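Local atomic coordinates of acyl-CoA dehydrogenase domain protein Tcur3481 (Thermomonospora curvata, PDB entry 6WY9), a protein that binds FAD and probably catalyses the dehydrogenation of an acyl-CoA substrate. Residues Tyr270-Ala275 with Gly308-His313; Glu76-His81 with Phe334-Gln339; Leu95-His100 with Glu104-Leu109. All coordinates share one frame; numbering follows the deposited sequence.

Along the chain, contact 3 closes first, contact 1 follows, and contact 2 ties helix 67-80 to helix 330-340 around both. Contacts 1 and 2 are neighbours in the helical part of the subunit: their centres lie about 12 Å apart, and consecutive helices 295-319 and 330-340 touch, with Val312 and His313 against Phe334 and Leu309 against Lys338. Contact 3 lies about 27 Å from contact 2 and 35 Å from contact 1, centre to centre, beside the beta sheet. Contact 1 thus pairs helices of the C-terminal family region, contact 3 folds the N-terminal one upon itself, and contact 2 joins the two.

Contact 1 of 3, residues Tyr270-Ala275 with Gly308-His313; sequences YIEIEA and GLNVVH
Helices 260-288 and 295-319 run nearly antiparallel here, the axes of Tyr270-Ala275 and Gly308-His313 lying 9.5 Å apart at an angle of 151°, with Ile273 and Gly308 bringing their CA atoms nearest. Glu272 reaches across this gap. With CG anti to its own carbonyl carbon (chi1 -77°) and the chain extended beyond, its carboxylate arrives over Asn310 and Val311. The two side chains Glu272 and Asn310 cross at about a right angle, and Asn310 ND2 donates a hydrogen bond to Glu272 OE2 at 2.9 Å. The N-H points almost straight at the oxygen (166°), which lies close to the amide plane of Asn310, but the donor stands above the carboxylate plane. The other oxygen, Glu272 OE1, rests 3.4 Å from Val311 CG2, so the carboxylate meets a polar group and a methyl side by side. One residue on, Ile273 CG1 approaches the same methyl, Val311 CG2, at 4.2 Å, the two side chains crossing at about a right angle. Ile273 and Val311 also pack on helix 215-248, Ile273 on Leu232, Ser236 and Leu239 and Val311 on Ala235, so this pair is buried between three helices of the bundle. Arg314, one residue beyond the second segment, forms a salt bridge with Glu272 OE1. With Arg314 on one oxygen and Asn310 on the other, the carboxylate has its rotation restrained and its charge probably stabilised, while the Asn310 amide, bonded through ND2 to Glu272 and through OD1 to a basic side chain of a neighbouring subunit, bridges the two.

Contact 2 of 3, residues Glu76-His81 with Phe334-Gln339; sequences EEQGRH and FLWGKQ
Gln78 meets the six-membered ring of Trp336 edge-on, with NE2 lying 3.7 Å from CH2 and close to the plane of the indole. The amide stands nearly upright to that ring, the planes 82° apart, and the two side chains cross at about a right angle. CG of Gln78 is anti to the backbone N (chi1 167°) and the chain is extended beyond it, which carries the amide out to the indole. Gly79 adds its CA obliquely, 4.5 Å from Trp336 CZ3.

Further out, the Gln78 amide is held by a hydrogen bond from NE2 to the backbone O of Ala83 and a weaker one to that of Val85; these bonds to the loop that follows the helix fix the amide where NE2 meets the ring edge. Trp336 also packs on Val82 of that loop and on Val230 and Val234 of helix 215-248. In a second shell on the same helix as Gln78, Arg80 bridges two acids, with NH1 2.7 Å from Glu77 OE2 and NH2 2.9 Å from Glu76 OE2, while Glu77 also pairs with Arg17 of helix 5-23. The arrangement belongs to the interface at which the N-terminal helical domain packs on the C-terminal helical bundle in the acyl-CoA dehydrogenase fold.

Contact 3 of 3, residues Leu95-His100 with Glu104-Leu109; sequences LAIAEH and EQRDLL
Gln105 turns the root of its side chain to Ile97, Gln105 CB lying 3.9 Å from Ile97 CG2, while its flat amide is held outside the two segments, OE1 accepting from Thr102 N and NE2 donating to Ala210 O. The second flat group, the imidazole of His100, lies at the margin of the contact. Glu99 CG sits 3.7 Å over one face of it, nearer the periphery than the centre, and Ala96 O lies level with the ring at an edge; Trp218 of helix 215-248 meets it edge-to-face.

Ile97 carries the largest share of the contact. Its CG2, anti to the backbone N, lies against the backbone of the second segment and comes to 3.4 Å from Gln105 O. Helix 87-100 is followed, after a brief break, by the single helical turn 103-106, which packs back against it in the N-terminal family region of the acyl-CoA dehydrogenases, and a type I beta turn spans Arg106 to Leu109. That turn folds the chain so that Leu109 faces back onto the first helix: its CD2 touches Ile97 CG2 at 4.1 Å, and its CD1 lies 3.8 Å from Ala98 CB.

Arg106 uses its aliphatic part here. Arg106 CG sits 3.5 Å from Ile97 O, and Arg106 CD passes Ala98 O at 3.8 Å before the chain bends at chi3 (-88°). Beyond the pair, Ile97 and Leu108 both rest on Leu177 of strand 172-179, while Ala98 touches Pro58 and Leu109 touches Ala61.

Contact 1 of 3, residues Tyr270-Ala275 with Gly308-His313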
loop_
_atom_site.group_PDB
_atom_site.type_symbol
_atom_site.label_atom_id
_atom_site.label_comp_id
_atom_site.label_asym_id
_atom_site.label_seq_id
_atom_site.Cartn_x
_atom_site.Cartn_y
_atom_site.Cartn_z
ATOM N N TYR B 270 -8.717 3.558 11.560
ATOM C CA TYR B 270 -9.975 2.998 12.060
ATOM C C TYR B 270 -10.314 1.664 11.376
ATOM O O TYR B 270 -10.669 0.680 12.033
ATOM C CB TYR B 270 -11.057 4.057 11.800
ATOM C CG TYR B 270 -12.407 3.844 12.410
ATOM C CD1 TYR B 270 -13.295 2.921 11.851
ATOM C CD2 TYR B 270 -12.852 4.642 13.464
ATOM C CE1 TYR B 270 -14.572 2.752 12.393
ATOM C CE2 TYR B 270 -14.125 4.487 13.996
ATOM C CZ TYR B 270 -14.977 3.534 13.447
ATOM O OH TYR B 270 -16.254 3.357 13.937
ATOM N N ILE B 271 -10.280 1.649 10.040
ATOM C CA ILE B 271 -10.546 0.425 9.290
ATOM C C ILE B 271 -9.598 -0.700 9.733
ATOM O O ILE B 271 -10.020 -1.825 10.022
ATOM C CB ILE B 271 -10.416 0.706 7.784
ATOM C CG1 ILE B 271 -11.612 1.513 7.251
ATOM C CG2 ILE B 271 -10.196 -0.627 6.970
ATOM C CD1 ILE B 271 -11.244 2.219 5.889
ATOM N N GLU B 272 -8.306 -0.393 9.825
ATOM C CA GLU B 272 -7.338 -1.429 10.149
ATOM C C GLU B 272 -7.586 -1.973 11.547
ATOM O O GLU B 272 -7.424 -3.178 11.790
ATOM C CB GLU B 272 -5.914 -0.876 10.030
ATOM C CG GLU B 272 -5.466 -0.767 8.533
ATOM C CD GLU B 272 -4.174 0.003 8.393
ATOM O OE1 GLU B 272 -3.821 0.777 9.333
ATOM O OE2 GLU B 272 -3.545 -0.132 7.339
ATOM N N ILE B 273 -7.961 -1.085 12.470
ATOM C CA ILE B 273 -8.255 -1.487 13.839
ATOM C C ILE B 273 -9.492 -2.374 13.870
ATOM O O ILE B 273 -9.537 -3.380 14.592
ATOM C CB ILE B 273 -8.409 -0.249 14.743
ATOM C CG1 ILE B 273 -7.050 0.452 14.964
ATOM C CG2 ILE B 273 -9.155 -0.606 16.104
ATOM C CD1 ILE B 273 -7.147 1.794 15.755
ATOM N N GLU B 274 -10.525 -2.029 13.098
ATOM C CA GLU B 274 -11.705 -2.918 13.063
ATOM C C GLU B 274 -11.343 -4.295 12.521
ATOM O O GLU B 274 -11.797 -5.322 13.039
ATOM C CB GLU B 274 -12.827 -2.280 12.238
ATOM C CG GLU B 274 -13.377 -1.114 13.051
ATOM C CD GLU B 274 -14.829 -0.724 12.785
ATOM O OE1 GLU B 274 -15.344 -0.881 11.649
ATOM O OE2 GLU B 274 -15.447 -0.196 13.730
ATOM N N ALA B 275 -10.503 -4.335 11.492
ATOM C CA ALA B 275 -10.062 -5.608 10.924
ATOM C C ALA B 275 -9.234 -6.416 11.929
ATOM O O ALA B 275 -9.432 -7.624 12.084
ATOM C CB ALA B 275 -9.265 -5.338 9.657
ATOM N N GLY B 308 -1.287 -3.006 12.498
ATOM C CA GLY B 308 -0.855 -2.313 13.714
ATOM C C GLY B 308 0.346 -1.414 13.476
ATOM O O GLY B 308 0.401 -0.279 13.972
ATOM N N LEU B 309 1.298 -1.889 12.679
ATOM C CA LEU B 309 2.456 -1.075 12.355
ATOM C C LEU B 309 2.060 0.099 11.481
ATOM O O LEU B 309 2.582 1.205 11.670
ATOM C CB LEU B 309 3.529 -1.894 11.652
ATOM C CG LEU B 309 4.876 -1.176 11.521
ATOM C CD1 LEU B 309 5.319 -0.689 12.962
ATOM C CD2 LEU B 309 5.854 -2.150 10.920
ATOM N N ASN B 310 1.152 -0.108 10.512
ATOM C CA ASN B 310 0.679 1.045 9.733
ATOM C C ASN B 310 0.066 2.104 10.649
ATOM O O ASN B 310 0.333 3.295 10.484
ATOM C CB ASN B 310 -0.374 0.664 8.695
ATOM C CG ASN B 310 0.167 -0.152 7.554
ATOM O OD1 ASN B 310 1.392 -0.211 7.282
ATOM N ND2 ASN B 310 -0.769 -0.733 6.819
ATOM N N VAL B 311 -0.808 1.696 11.572
ATOM C CA VAL B 311 -1.462 2.685 12.434
ATOM C C VAL B 311 -0.418 3.544 13.143
ATOM O O VAL B 311 -0.493 4.776 13.109
ATOM C CB VAL B 311 -2.413 2.022 13.449
ATOM C CG1 VAL B 311 -2.919 3.124 14.523
ATOM C CG2 VAL B 311 -3.618 1.303 12.732
ATOM N N VAL B 312 0.553 2.916 13.828
ATOM C CA VAL B 312 1.480 3.750 14.631
ATOM C C VAL B 312 2.427 4.575 13.755
ATOM O O VAL B 312 2.910 5.607 14.207
ATOM C CB VAL B 312 2.288 2.927 15.666
ATOM C CG1 VAL B 312 1.305 2.268 16.737
ATOM C CG2 VAL B 312 3.240 1.860 15.014
ATOM N N HIS B 313 2.729 4.158 12.510
ATOM C CA HIS B 313 3.412 5.083 11.599
ATOM C C HIS B 313 2.520 6.268 11.223
ATOM O O HIS B 313 2.998 7.418 11.116
ATOM C CB HIS B 313 3.861 4.344 10.320
ATOM C CG HIS B 313 5.215 3.701 10.456
ATOM N ND1 HIS B 313 6.395 4.408 10.267
ATOM C CD2 HIS B 313 5.578 2.453 10.840
ATOM C CE1 HIS B 313 7.424 3.591 10.446
ATOM N NE2 HIS B 313 6.960 2.396 10.773
#

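Contact 2 of 3, residues Glu76-His81 with Phe334-Gln339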
loop_
_atom_site.group_PDB
_atom_site.type_symbol
_atom_site.label_atom_id
_atom_site.label_comp_id
_atom_site.label_asym_id
_atom_site.label_seq_id
_atom_site.Cartn_x
_atom_site.Cartn_y
_atom_site.Cartn_z
ATOM N N GLU B 76 -5.387 -6.141 25.799
ATOM C CA GLU B 76 -5.802 -5.023 24.980
ATOM C C GLU B 76 -5.836 -3.735 25.804
ATOM O O GLU B 76 -5.347 -2.685 25.354
ATOM C CB GLU B 76 -7.161 -5.311 24.333
ATOM C CG GLU B 76 -7.649 -4.134 23.512
ATOM C CD GLU B 76 -9.010 -4.352 22.835
ATOM O OE1 GLU B 76 -9.623 -5.430 22.992
ATOM O OE2 GLU B 76 -9.470 -3.419 22.137
ATOM N N GLU B 77 -6.395 -3.782 27.012
ATOM C CA GLU B 77 -6.299 -2.599 27.873
ATOM C C GLU B 77 -4.858 -2.251 28.187
ATOM O O GLU B 77 -4.516 -1.073 28.292
ATOM C CB GLU B 77 -7.030 -2.787 29.208
ATOM C CG GLU B 77 -8.460 -2.474 29.128
ATOM C CD GLU B 77 -8.779 -1.093 28.548
ATOM O OE1 GLU B 77 -8.279 -0.018 28.982
ATOM O OE2 GLU B 77 -9.600 -1.112 27.654
ATOM N N GLN B 78 -4.017 -3.254 28.435
ATOM C CA GLN B 78 -2.622 -2.936 28.706
ATOM C C GLN B 78 -1.995 -2.173 27.541
ATOM O O GLN B 78 -1.330 -1.145 27.744
ATOM C CB GLN B 78 -1.811 -4.194 29.016
ATOM C CG GLN B 78 -0.320 -3.849 28.974
ATOM C CD GLN B 78 0.600 -5.028 28.982
ATOM O OE1 GLN B 78 0.252 -6.139 28.526
ATOM N NE2 GLN B 78 1.820 -4.799 29.446
ATOM N N GLY B 79 -2.204 -2.644 26.304
ATOM C CA GLY B 79 -1.634 -1.935 25.163
ATOM C C GLY B 79 -2.189 -0.535 24.988
ATOM O O GLY B 79 -1.474 0.379 24.559
ATOM N N ARG B 80 -3.465 -0.330 25.336
ATOM C CA ARG B 80 -4.044 1.013 25.242
ATOM C C ARG B 80 -3.249 2.051 26.032
ATOM O O ARG B 80 -3.263 3.245 25.697
ATOM C CB ARG B 80 -5.470 0.977 25.759
ATOM C CG ARG B 80 -6.492 1.245 24.751
ATOM C CD ARG B 80 -7.844 1.028 25.371
ATOM N NE ARG B 80 -8.802 0.614 24.363
ATOM C CZ ARG B 80 -9.265 -0.623 24.224
ATOM N NH1 ARG B 80 -8.877 -1.603 25.048
ATOM N NH2 ARG B 80 -10.142 -0.875 23.256
ATOM N N HIS B 81 -2.579 1.612 27.092
ATOM C CA HIS B 81 -1.843 2.483 28.014
ATOM C C HIS B 81 -0.336 2.267 28.002
ATOM O O HIS B 81 0.343 2.811 28.875
ATOM C CB HIS B 81 -2.346 2.240 29.436
ATOM C CG HIS B 81 -3.786 2.576 29.590
ATOM N ND1 HIS B 81 -4.775 1.619 29.514
ATOM C CD2 HIS B 81 -4.409 3.761 29.733
ATOM C CE1 HIS B 81 -5.953 2.203 29.642
ATOM N NE2 HIS B 81 -5.759 3.506 29.767
ATOM N N PHE B 334 4.392 4.170 19.088
ATOM C CA PHE B 334 5.263 3.806 17.969
ATOM C C PHE B 334 6.259 2.717 18.379
ATOM O O PHE B 334 6.446 1.719 17.660
ATOM C CB PHE B 334 6.020 5.047 17.440
ATOM C CG PHE B 334 6.886 4.715 16.279
ATOM C CD1 PHE B 334 6.315 4.377 15.064
ATOM C CD2 PHE B 334 8.263 4.628 16.422
ATOM C CE1 PHE B 334 7.113 3.993 13.964
ATOM C CE2 PHE B 334 9.064 4.261 15.338
ATOM C CZ PHE B 334 8.479 3.942 14.096
ATOM N N LEU B 335 6.937 2.907 19.526
ATOM C CA LEU B 335 7.958 1.942 19.954
ATOM C C LEU B 335 7.339 0.562 20.229
ATOM O O LEU B 335 7.886 -0.464 19.811
ATOM C CB LEU B 335 8.711 2.448 21.196
ATOM C CG LEU B 335 9.489 3.773 21.033
ATOM C CD1 LEU B 335 10.184 4.144 22.345
ATOM C CD2 LEU B 335 10.511 3.569 19.876
ATOM N N TRP B 336 6.228 0.521 20.982
ATOM C CA TRP B 336 5.517 -0.737 21.225
ATOM C C TRP B 336 5.018 -1.373 19.926
ATOM O O TRP B 336 5.194 -2.581 19.698
ATOM C CB TRP B 336 4.328 -0.501 22.172
ATOM C CG TRP B 336 4.719 -0.462 23.639
ATOM C CD1 TRP B 336 5.709 0.280 24.199
ATOM C CD2 TRP B 336 4.097 -1.199 24.721
ATOM N NE1 TRP B 336 5.745 0.066 25.561
ATOM C CE2 TRP B 336 4.767 -0.840 25.903
ATOM C CE3 TRP B 336 3.030 -2.107 24.793
ATOM C CZ2 TRP B 336 4.425 -1.376 27.168
ATOM C CZ3 TRP B 336 2.675 -2.629 26.066
ATOM C CH2 TRP B 336 3.377 -2.261 27.226
ATOM N N GLY B 337 4.349 -0.586 19.079
ATOM C CA GLY B 337 3.791 -1.144 17.856
ATOM C C GLY B 337 4.867 -1.762 16.991
ATOM O O GLY B 337 4.722 -2.886 16.502
ATOM N N LYS B 338 5.971 -1.035 16.829
ATOM C CA LYS B 338 7.100 -1.472 16.021
ATOM C C LYS B 338 7.690 -2.768 16.582
ATOM O O LYS B 338 7.897 -3.745 15.851
ATOM C CB LYS B 338 8.116 -0.307 15.973
ATOM C CG LYS B 338 9.521 -0.581 15.489
ATOM C CD LYS B 338 9.768 -0.055 14.039
ATOM C CE LYS B 338 11.153 -0.502 13.481
ATOM N NZ LYS B 338 11.248 -0.379 11.939
ATOM N N GLN B 339 7.944 -2.816 17.891
ATOM C CA GLN B 339 8.509 -4.042 18.456
ATOM C C GLN B 339 7.544 -5.222 18.303
ATOM O O GLN B 339 7.945 -6.329 17.904
ATOM C CB GLN B 339 8.835 -3.878 19.951
ATOM C CG GLN B 339 9.492 -5.208 20.431
ATOM C CD GLN B 339 10.296 -5.024 21.694
ATOM O OE1 GLN B 339 11.023 -4.039 21.833
ATOM N NE2 GLN B 339 10.186 -5.979 22.611
#

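Contact 3 of 3, residues Leu95-His100 with Glu104-Leu109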
loop_
_atom_site.group_PDB
_atom_site.type_symbol
_atom_site.label_atom_id
_atom_site.label_comp_id
_atom_site.label_asym_id
_atom_site.label_seq_id
_atom_site.Cartn_x
_atom_site.Cartn_y
_atom_site.Cartn_z
ATOM N N LEU B 95 -0.624 -20.083 31.035
ATOM C CA LEU B 95 -1.620 -20.837 30.283
ATOM C C LEU B 95 -1.012 -22.078 29.637
ATOM O O LEU B 95 -1.662 -23.128 29.578
ATOM C CB LEU B 95 -2.278 -19.934 29.233
ATOM C CG LEU B 95 -3.255 -18.877 29.750
ATOM C CD1 LEU B 95 -3.820 -18.055 28.532
ATOM C CD2 LEU B 95 -4.363 -19.560 30.500
ATOM N N ALA B 96 0.237 -21.995 29.159
ATOM C CA ALA B 96 0.924 -23.193 28.666
ATOM C C ALA B 96 1.079 -24.231 29.770
ATOM O O ALA B 96 0.931 -25.442 29.530
ATOM C CB ALA B 96 2.297 -22.832 28.101
ATOM N N ILE B 97 1.405 -23.784 30.988
ATOM C CA ILE B 97 1.533 -24.739 32.091
ATOM C C ILE B 97 0.177 -25.325 32.430
ATOM O O ILE B 97 0.040 -26.528 32.724
ATOM C CB ILE B 97 2.171 -24.074 33.326
ATOM C CG1 ILE B 97 3.650 -23.795 33.049
ATOM C CG2 ILE B 97 2.018 -25.007 34.556
ATOM C CD1 ILE B 97 4.266 -22.737 33.970
ATOM N N ALA B 98 -0.839 -24.471 32.447
ATOM C CA ALA B 98 -2.157 -24.928 32.856
ATOM C C ALA B 98 -2.659 -25.992 31.903
ATOM O O ALA B 98 -3.243 -26.987 32.327
ATOM C CB ALA B 98 -3.122 -23.745 32.919
ATOM N N GLU B 99 -2.380 -25.833 30.615
ATOM C CA GLU B 99 -2.947 -26.726 29.628
ATOM C C GLU B 99 -2.027 -27.871 29.233
ATOM O O GLU B 99 -2.508 -28.857 28.670
ATOM C CB GLU B 99 -3.330 -25.928 28.378
ATOM C CG GLU B 99 -4.123 -26.753 27.368
ATOM C CD GLU B 99 -5.634 -26.788 27.628
ATOM O OE1 GLU B 99 -6.343 -27.477 26.860
ATOM O OE2 GLU B 99 -6.114 -26.120 28.572
ATOM N N HIS B 100 -0.718 -27.761 29.479
ATOM C CA HIS B 100 0.228 -28.770 29.011
ATOM C C HIS B 100 1.239 -29.190 30.064
ATOM O O HIS B 100 2.100 -30.030 29.768
ATOM C CB HIS B 100 0.994 -28.275 27.784
ATOM C CG HIS B 100 0.114 -27.908 26.634
ATOM N ND1 HIS B 100 -0.356 -28.839 25.728
ATOM C CD2 HIS B 100 -0.392 -26.716 26.250
ATOM C CE1 HIS B 100 -1.104 -28.225 24.826
ATOM N NE2 HIS B 100 -1.138 -26.937 25.121
ATOM N N GLU B 104 3.174 -31.221 39.024
ATOM C CA GLU B 104 4.241 -30.442 39.655
ATOM C C GLU B 104 4.363 -29.044 39.050
ATOM O O GLU B 104 4.533 -28.058 39.778
ATOM C CB GLU B 104 5.567 -31.196 39.537
ATOM C CG GLU B 104 6.703 -30.632 40.376
ATOM C CD GLU B 104 7.998 -30.538 39.593
ATOM O OE1 GLU B 104 8.259 -29.461 39.011
ATOM O OE2 GLU B 104 8.743 -31.543 39.546
ATOM N N GLN B 105 4.294 -28.936 37.718
ATOM C CA GLN B 105 4.392 -27.626 37.080
ATOM C C GLN B 105 3.172 -26.762 37.381
ATOM O O GLN B 105 3.317 -25.567 37.669
ATOM C CB GLN B 105 4.607 -27.789 35.574
ATOM C CG GLN B 105 5.925 -28.509 35.277
ATOM C CD GLN B 105 6.035 -29.064 33.861
ATOM O OE1 GLN B 105 5.037 -29.216 33.156
ATOM N NE2 GLN B 105 7.261 -29.382 33.450
ATOM N N ARG B 106 1.967 -27.345 37.357
ATOM C CA ARG B 106 0.767 -26.564 37.682
ATOM C C ARG B 106 0.775 -26.060 39.123
ATOM O O ARG B 106 0.071 -25.092 39.439
ATOM C CB ARG B 106 -0.501 -27.387 37.430
ATOM C CG ARG B 106 -0.793 -27.626 35.944
ATOM C CD ARG B 106 -2.115 -28.382 35.717
ATOM N NE ARG B 106 -1.963 -29.840 35.745
ATOM C CZ ARG B 106 -2.542 -30.659 36.623
ATOM N NH1 ARG B 106 -3.333 -30.178 37.577
ATOM N NH2 ARG B 106 -2.332 -31.968 36.544
ATOM N N ASP B 107 1.548 -26.688 40.009
ATOM C CA ASP B 107 1.666 -26.140 41.354
ATOM C C ASP B 107 2.349 -24.778 41.385
ATOM O O ASP B 107 2.290 -24.095 42.416
ATOM C CB ASP B 107 2.402 -27.134 42.260
ATOM C CG ASP B 107 1.518 -28.296 42.663
ATOM O OD1 ASP B 107 0.285 -28.105 42.686
ATOM O OD2 ASP B 107 2.047 -29.395 42.948
ATOM N N LEU B 108 2.966 -24.339 40.281
ATOM C CA LEU B 108 3.526 -22.991 40.246
ATOM C C LEU B 108 2.462 -21.909 40.049
ATOM O O LEU B 108 2.759 -20.717 40.230
ATOM C CB LEU B 108 4.586 -22.888 39.129
ATOM C CG LEU B 108 5.775 -23.865 39.123
ATOM C CD1 LEU B 108 6.617 -23.639 37.873
ATOM C CD2 LEU B 108 6.633 -23.630 40.326
ATOM N N LEU B 109 1.239 -22.283 39.658
ATOM C CA LEU B 109 0.256 -21.311 39.170
ATOM C C LEU B 109 -0.308 -20.463 40.312
ATOM O O LEU B 109 -0.551 -19.262 40.134
ATOM C CB LEU B 109 -0.866 -22.039 38.406
ATOM C CG LEU B 109 -0.399 -22.716 37.090
ATOM C CD1 LEU B 109 -1.466 -23.564 36.349
ATOM C CD2 LEU B 109 0.190 -21.661 36.143
#